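Local coordinates for putative short-chain dehydrogenase/reductase (Burkholderia xenovorans, PDB 5IZ4), which probably catalyses a nucleotide-dependent oxidoreduction, perhaps the NADPH-linked reduction of 3-oxoacyl thioesters, and holds ADP in this crystal structure, at residues R123-R126 with V127-G131; A175-G178 with A179-T182; C81-A84 with V85-A89. All coordinates share one frame; numbering follows the deposited sequence. Where two conformers were deposited one is given.

Interaction 1: R123-R126 with V127-G131; sequences RVYR and VNLIG. With ADP (adenosine-5'-diphosphate), chain B.
The carbonyl oxygen of Tyr125 receives two backbone N-H groups: Ile130 N, 3.0 Å from Tyr125 O, lies nearly on the extension of the C=O bond, while Leu129 N, also 3.0 Å from Tyr125 O, is tilted 35° from the carbonyl plane. The five-residue reach continues with Gly131 N to Arg126 O at 2.8 Å, so the helix widens into a pi-type turn at 127-131. The Tyr125 ring and Leu129 run side by side in the same direction, Tyr125 CG being turned anti to the backbone N (chi1 -162°). Leu129 CB sits over one ring face, 3.8 Å from the centroid of Tyr125 in a CH-pi contact, and Leu129 CD1 follows the ring to within 3.4 Å of Tyr125 OH. Ile130 CD1 meets Tyr125 CD1 at 4.0 Å, its side chain crossing at about a right angle. The Tyr125 ring also stacks on Tyr125 of the second subunit, and Arg126, whose NH1 hydrogen-bonds to Gly76 O of its own chain, forms salt bridges to Asp118 and Glu122 of the second subunit. Val127 CG2 lies 3.5 Å from ADP N6. Such a helix, serving both subunit interface and adenine pocket, is characteristic of the Rossmann-type short-chain dehydrogenase/reductase fold.

Interaction 2: A175-G178 with A179-T182; sequences ASKG and AVNT
Gly178, Ala179 and Lys177 give up the most surface within this helical turn, and their contacts are largely with backbone. Gly178 O accepts Thr182 N at 3.1 Å, and the Thr182 hydroxyl, whose OG1 lies 3.4 Å from Gly178 O, is bonded to the carbonyl oxygen of Gly163 of the second subunit. Ala179 N closes a bond of 3.1 Å to Ala175 O, while its methyl CB rests 3.4 Å from Ser176 O. Lys177 O accepts Asn181 N at 3.0 Å; the Asn181 amide folds back along the helix, its CG turned anti to its own carbonyl carbon (chi1 -65°) and 3.2 Å from Lys177 O. Asn181 OD1 has its hydrogen-bonding partner in Ser159 OG. The Lys177 chain brushes Val180, with CD 4.4 Å from Val180 CG2, before NZ reaches Val158 O. Tyr173 and Lys177 have the spacing of the YxxxK motif of the family, whose lysine generally assists in binding the nicotinamide ribose. Helix 171-191 packs against helix 118-146 through Ala179 on Tyr125 and Leu129, meets the end of strand 153-158 through Lys177, and faces the second subunit through Ala175, Ala179 and Thr182, the last against Gly178 of that subunit.

Interaction 3: C81-A84 with V85-A89; sequences CRHA and VDMVA
Arg82 O and the Asp86 carboxylate are joined by a water that donates to both, 2.8 Å from Arg82 O and 2.8 Å from Asp86 OD1. Asp86 can share it because its CG stands beside its own backbone N, anti to its carbonyl carbon (chi1 -77°), which turns the carboxylate back along the helix until CG is 3.3 Å from Arg82 O. The same oxygen accepts Asp86 N at 2.9 Å, so Arg82 O takes both this N-H and the water. Arg82 itself leaves in another direction: it bends at its first two torsions and then extends, its NE making a long, weak ion pair with Asp78 and its guanidinium coming close to that of Arg137. Helix 78-92 follows strand 68-72 and leads into strand 97-100, making the beta-alpha-beta crossover that carries the chain from the edge of the Rossmann sheet to the other side of strand 16-20. Its buried face is built from small and branched side chains. Val85 places CG2 beside its own N, 3.6 Å from Cys81 O, and Val88 repeats this rotamer a turn further on, with CG2 3.3 Å from Ala84 O. Val85 packs on Ala138, Val88 on Val16 and Val18 of strand 16-20, Ala84 on Phe71, and Met87 on Leu69 and Phe71. The outward side is less ordered. His83 and Met87 were each modelled in two conformers; in the pair described, both side chains start anti to the backbone N, Met87 turns only at its last torsion (chi3 -51°), and its CE approaches the imidazole obliquely, 3.7 Å from His83 CE1, a contact therefore doubtful.

Overall arrangement
Interactions 1 and 2 lie on neighbouring helices, their centres 10 Å apart, and touch directly: Asn128 ND2 and Ser176 OG are 3.1 Å apart, a probable hydrogen bond, and Asn128 O is 3.2 Å from Val180 CG2. Both also meet the second subunit, which interaction 3 does not. ADP lies against interaction 1 through Val127, whereas the Lys177 side chain of interaction 2 is about 7 Å and that of Cys81 of interaction 3 about 8 Å from the nucleotide. Interaction 3 barely reaches interaction 1, with Cys81 SG 4.3 Å from Gly131 O, and its nearest atoms are about 13 Å from interaction 2. Helix 118-146 thus stands between the other two helices beside the nucleotide pocket.

Interaction 1: R123-R126 with V127-G131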
# COMPACT_ATOMS: atom_id res chain seq x y z
N ARG A 123 27.68 3.01 1.76
CA ARG A 123 28.12 3.43 0.43
C ARG A 123 26.93 3.64 -0.48
O ARG A 123 26.87 4.63 -1.22
CB ARG A 123 29.07 2.39 -0.17
CG ARG A 123 29.75 2.84 -1.47
CD ARG A 123 30.46 1.67 -2.16
NE ARG A 123 29.47 0.73 -2.71
CZ ARG A 123 28.86 0.89 -3.87
NH1 ARG A 123 29.13 1.94 -4.64
NH2 ARG A 123 27.96 -0.01 -4.28
N VAL A 124 25.97 2.73 -0.43
CA VAL A 124 24.79 2.82 -1.28
C VAL A 124 23.87 3.94 -0.81
O VAL A 124 23.30 4.69 -1.62
CB VAL A 124 24.07 1.46 -1.29
CG1 VAL A 124 22.76 1.55 -2.01
CG2 VAL A 124 24.97 0.40 -1.92
N TYR A 125 23.71 4.07 0.51
CA TYR A 125 22.82 5.09 1.05
C TYR A 125 23.34 6.48 0.76
O TYR A 125 22.55 7.42 0.57
CB TYR A 125 22.68 4.88 2.56
CG TYR A 125 21.49 5.53 3.23
CD1 TYR A 125 21.67 6.57 4.14
CD2 TYR A 125 20.20 5.07 3.01
CE1 TYR A 125 20.59 7.16 4.80
CE2 TYR A 125 19.12 5.64 3.66
CZ TYR A 125 19.31 6.69 4.54
OH TYR A 125 18.22 7.25 5.21
N ARG A 126 24.67 6.63 0.72
CA ARG A 126 25.27 7.93 0.51
C ARG A 126 24.88 8.50 -0.85
O ARG A 126 24.61 9.70 -0.97
CB ARG A 126 26.78 7.81 0.67
CG ARG A 126 27.62 8.88 0.01
CD ARG A 126 27.65 10.18 0.79
NE ARG A 126 27.92 10.05 2.23
CZ ARG A 126 27.95 11.09 3.05
NH1 ARG A 126 27.76 12.31 2.55
NH2 ARG A 126 28.17 10.94 4.35
N VAL A 127 24.82 7.66 -1.88
CA VAL A 127 24.43 8.13 -3.20
C VAL A 127 22.92 8.15 -3.34
O VAL A 127 22.32 9.14 -3.80
CB VAL A 127 25.05 7.27 -4.31
CG1 VAL A 127 24.72 7.86 -5.68
CG2 VAL A 127 26.56 7.10 -4.11
N ASN A 128 22.27 7.05 -2.96
CA ASN A 128 20.88 6.86 -3.35
C ASN A 128 19.93 7.71 -2.52
O ASN A 128 18.87 8.12 -3.02
CB ASN A 128 20.50 5.38 -3.24
CG ASN A 128 21.25 4.52 -4.22
OD1 ASN A 128 22.07 5.00 -5.00
ND2 ASN A 128 20.97 3.22 -4.20
N LEU A 129 20.28 7.98 -1.26
CA LEU A 129 19.37 8.69 -0.38
C LEU A 129 19.94 10.04 0.03
O LEU A 129 19.31 11.07 -0.24
CB LEU A 129 19.03 7.83 0.86
CG LEU A 129 17.91 8.32 1.78
CD1 LEU A 129 18.33 9.52 2.64
CD2 LEU A 129 16.64 8.63 0.98
N ILE A 130 21.10 10.06 0.69
CA ILE A 130 21.68 11.33 1.12
C ILE A 130 21.97 12.21 -0.10
O ILE A 130 21.62 13.39 -0.13
CB ILE A 130 22.95 11.10 1.95
CG1 ILE A 130 22.58 10.36 3.24
CG2 ILE A 130 23.62 12.45 2.24
CD1 ILE A 130 23.75 9.96 4.12
N GLY A 131 22.60 11.62 -1.13
CA GLY A 131 22.93 12.40 -2.31
C GLY A 131 21.69 12.93 -3.01
O GLY A 131 21.67 14.07 -3.50
PB ADP B . 20.15 3.25 -14.38
O1B ADP B . 20.18 4.14 -13.08
O2B ADP B . 20.04 4.01 -15.74
O3B ADP B . 19.35 1.92 -14.31
PA ADP B . 23.17 3.65 -14.40
O1A ADP B . 24.29 3.03 -13.39
O2A ADP B . 23.77 3.87 -15.82
O3A ADP B . 21.89 2.72 -14.25
O5' ADP B . 22.96 5.10 -13.64
C5' ADP B . 23.66 5.45 -12.44
C4' ADP B . 24.38 6.77 -12.78
O4' ADP B . 24.72 7.49 -11.53
C3' ADP B . 25.71 6.58 -13.54
O3' ADP B . 25.94 7.62 -14.45
C2' ADP B . 26.72 6.69 -12.36
O2' ADP B . 27.97 7.07 -12.93
C1' ADP B . 26.10 7.83 -11.57
N9 ADP B . 26.64 7.89 -10.20
C8 ADP B . 27.08 6.85 -9.36
N7 ADP B . 27.50 7.32 -8.21
C5 ADP B . 27.35 8.69 -8.29
C6 ADP B . 27.64 9.71 -7.39
N6 ADP B . 28.16 9.43 -6.18
N1 ADP B . 27.38 10.98 -7.75
C2 ADP B . 26.87 11.22 -8.96
N3 ADP B . 26.58 10.32 -9.88
C4 ADP B . 26.83 9.05 -9.51

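Interaction 2: A175-G178 with A179-T182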
# COMPACT_ATOMS: atom_id res chain seq x y z
N ALA A 175 17.02 -1.40 0.79
CA ALA A 175 16.79 -0.51 1.92
C ALA A 175 16.91 0.94 1.51
O ALA A 175 16.08 1.78 1.89
CB ALA A 175 17.77 -0.83 3.05
N SER A 176 17.93 1.27 0.71
CA SER A 176 18.13 2.67 0.33
C SER A 176 16.97 3.17 -0.50
O SER A 176 16.60 4.35 -0.41
CB SER A 176 19.46 2.85 -0.42
OG SER A 176 19.37 2.34 -1.75
N LYS A 177 16.34 2.28 -1.28
CA LYS A 177 15.23 2.71 -2.13
C LYS A 177 13.92 2.79 -1.35
O LYS A 177 13.06 3.62 -1.67
CB LYS A 177 15.12 1.76 -3.33
CG LYS A 177 16.33 1.82 -4.26
CD LYS A 177 16.54 3.21 -4.88
CE LYS A 177 17.55 3.14 -6.02
NZ LYS A 177 17.71 4.45 -6.75
N GLY A 178 13.76 1.96 -0.31
CA GLY A 178 12.65 2.19 0.60
C GLY A 178 12.75 3.55 1.26
O GLY A 178 11.74 4.24 1.44
N ALA A 179 13.96 3.96 1.63
CA ALA A 179 14.15 5.29 2.19
C ALA A 179 13.82 6.37 1.16
O ALA A 179 13.23 7.40 1.51
CB ALA A 179 15.60 5.44 2.68
N VAL A 180 14.20 6.16 -0.11
CA VAL A 180 13.87 7.13 -1.15
C VAL A 180 12.35 7.29 -1.25
O VAL A 180 11.83 8.40 -1.37
CB VAL A 180 14.49 6.72 -2.50
CG1 VAL A 180 13.91 7.59 -3.63
CG2 VAL A 180 16.02 6.87 -2.46
N ASN A 181 11.63 6.17 -1.20
CA ASN A 181 10.17 6.23 -1.29
C ASN A 181 9.58 7.08 -0.16
O ASN A 181 8.74 7.95 -0.39
CB ASN A 181 9.59 4.82 -1.27
CG ASN A 181 9.99 4.02 -2.50
OD1 ASN A 181 10.49 4.58 -3.47
ND2 ASN A 181 9.75 2.71 -2.47
N THR A 182 10.03 6.85 1.08
CA THR A 182 9.52 7.63 2.20
C THR A 182 9.98 9.08 2.12
O THR A 182 9.21 10.00 2.43
CB THR A 182 9.99 7.02 3.52
OG1 THR A 182 9.52 5.67 3.61
CG2 THR A 182 9.47 7.82 4.71

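Interaction 3: C81-A84 with V85-A89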
# COMPACT_ATOMS: atom_id res chain seq x y z
N CYS A 81 26.80 19.29 -4.91
CA CYS A 81 25.42 19.60 -5.27
C CYS A 81 25.22 21.11 -5.36
O CYS A 81 24.61 21.61 -6.31
CB CYS A 81 24.45 18.98 -4.27
SG CYS A 81 24.49 17.19 -4.16
N ARG A 82 25.74 21.85 -4.38
CA ARG A 82 25.60 23.30 -4.39
C ARG A 82 26.32 23.92 -5.58
O ARG A 82 25.78 24.84 -6.22
CB ARG A 82 26.15 23.90 -3.09
CG ARG A 82 25.55 23.32 -1.82
CD ARG A 82 24.13 23.80 -1.59
NE ARG A 82 23.69 23.49 -0.24
CZ ARG A 82 22.51 23.84 0.27
NH1 ARG A 82 21.65 24.53 -0.47
NH2 ARG A 82 22.20 23.51 1.51
N HIS A 83 27.55 23.48 -5.85
CA HIS A 83 28.28 24.02 -7.00
C HIS A 83 27.54 23.75 -8.30
O HIS A 83 27.49 24.61 -9.19
CB HIS A 83 29.68 23.41 -7.06
CG HIS A 83 30.53 23.98 -8.15
ND1 HIS A 83 30.50 23.51 -9.44
CD2 HIS A 83 31.45 24.98 -8.14
CE1 HIS A 83 31.35 24.19 -10.18
NE2 HIS A 83 31.94 25.09 -9.42
N ALA A 84 26.96 22.55 -8.43
CA ALA A 84 26.22 22.20 -9.65
C ALA A 84 25.05 23.15 -9.87
O ALA A 84 24.84 23.66 -10.98
CB ALA A 84 25.76 20.75 -9.58
N VAL A 85 24.28 23.40 -8.81
CA VAL A 85 23.15 24.32 -8.93
C VAL A 85 23.63 25.73 -9.22
O VAL A 85 23.01 26.46 -10.00
CB VAL A 85 22.26 24.24 -7.68
CG1 VAL A 85 21.28 25.39 -7.64
CG2 VAL A 85 21.53 22.90 -7.64
N ASP A 86 24.77 26.13 -8.63
CA ASP A 86 25.33 27.44 -8.93
C ASP A 86 25.67 27.56 -10.41
O ASP A 86 25.47 28.62 -11.01
CB ASP A 86 26.58 27.70 -8.10
CG ASP A 86 26.27 28.06 -6.66
OD1 ASP A 86 25.09 28.35 -6.37
OD2 ASP A 86 27.20 28.06 -5.83
N MET A 87 26.21 26.50 -11.01
CA MET A 87 26.55 26.54 -12.43
C MET A 87 25.30 26.70 -13.28
O MET A 87 25.29 27.48 -14.24
CB MET A 87 27.33 25.28 -12.82
CG MET A 87 27.77 25.23 -14.28
SD MET A 87 28.61 23.69 -14.75
CE MET A 87 29.84 23.59 -13.45
N VAL A 88 24.24 25.97 -12.95
CA VAL A 88 22.97 26.08 -13.67
C VAL A 88 22.36 27.46 -13.47
O VAL A 88 21.86 28.07 -14.42
CB VAL A 88 22.02 24.97 -13.20
CG1 VAL A 88 20.66 25.08 -13.91
CG2 VAL A 88 22.65 23.61 -13.44
N ALA A 89 22.39 27.97 -12.24
CA ALA A 89 21.85 29.30 -11.97
C ALA A 89 22.57 30.36 -12.78
O ALA A 89 21.93 31.26 -13.34
CB ALA A 89 21.95 29.62 -10.47
O HOH W 1 23.86 26.34 -4.81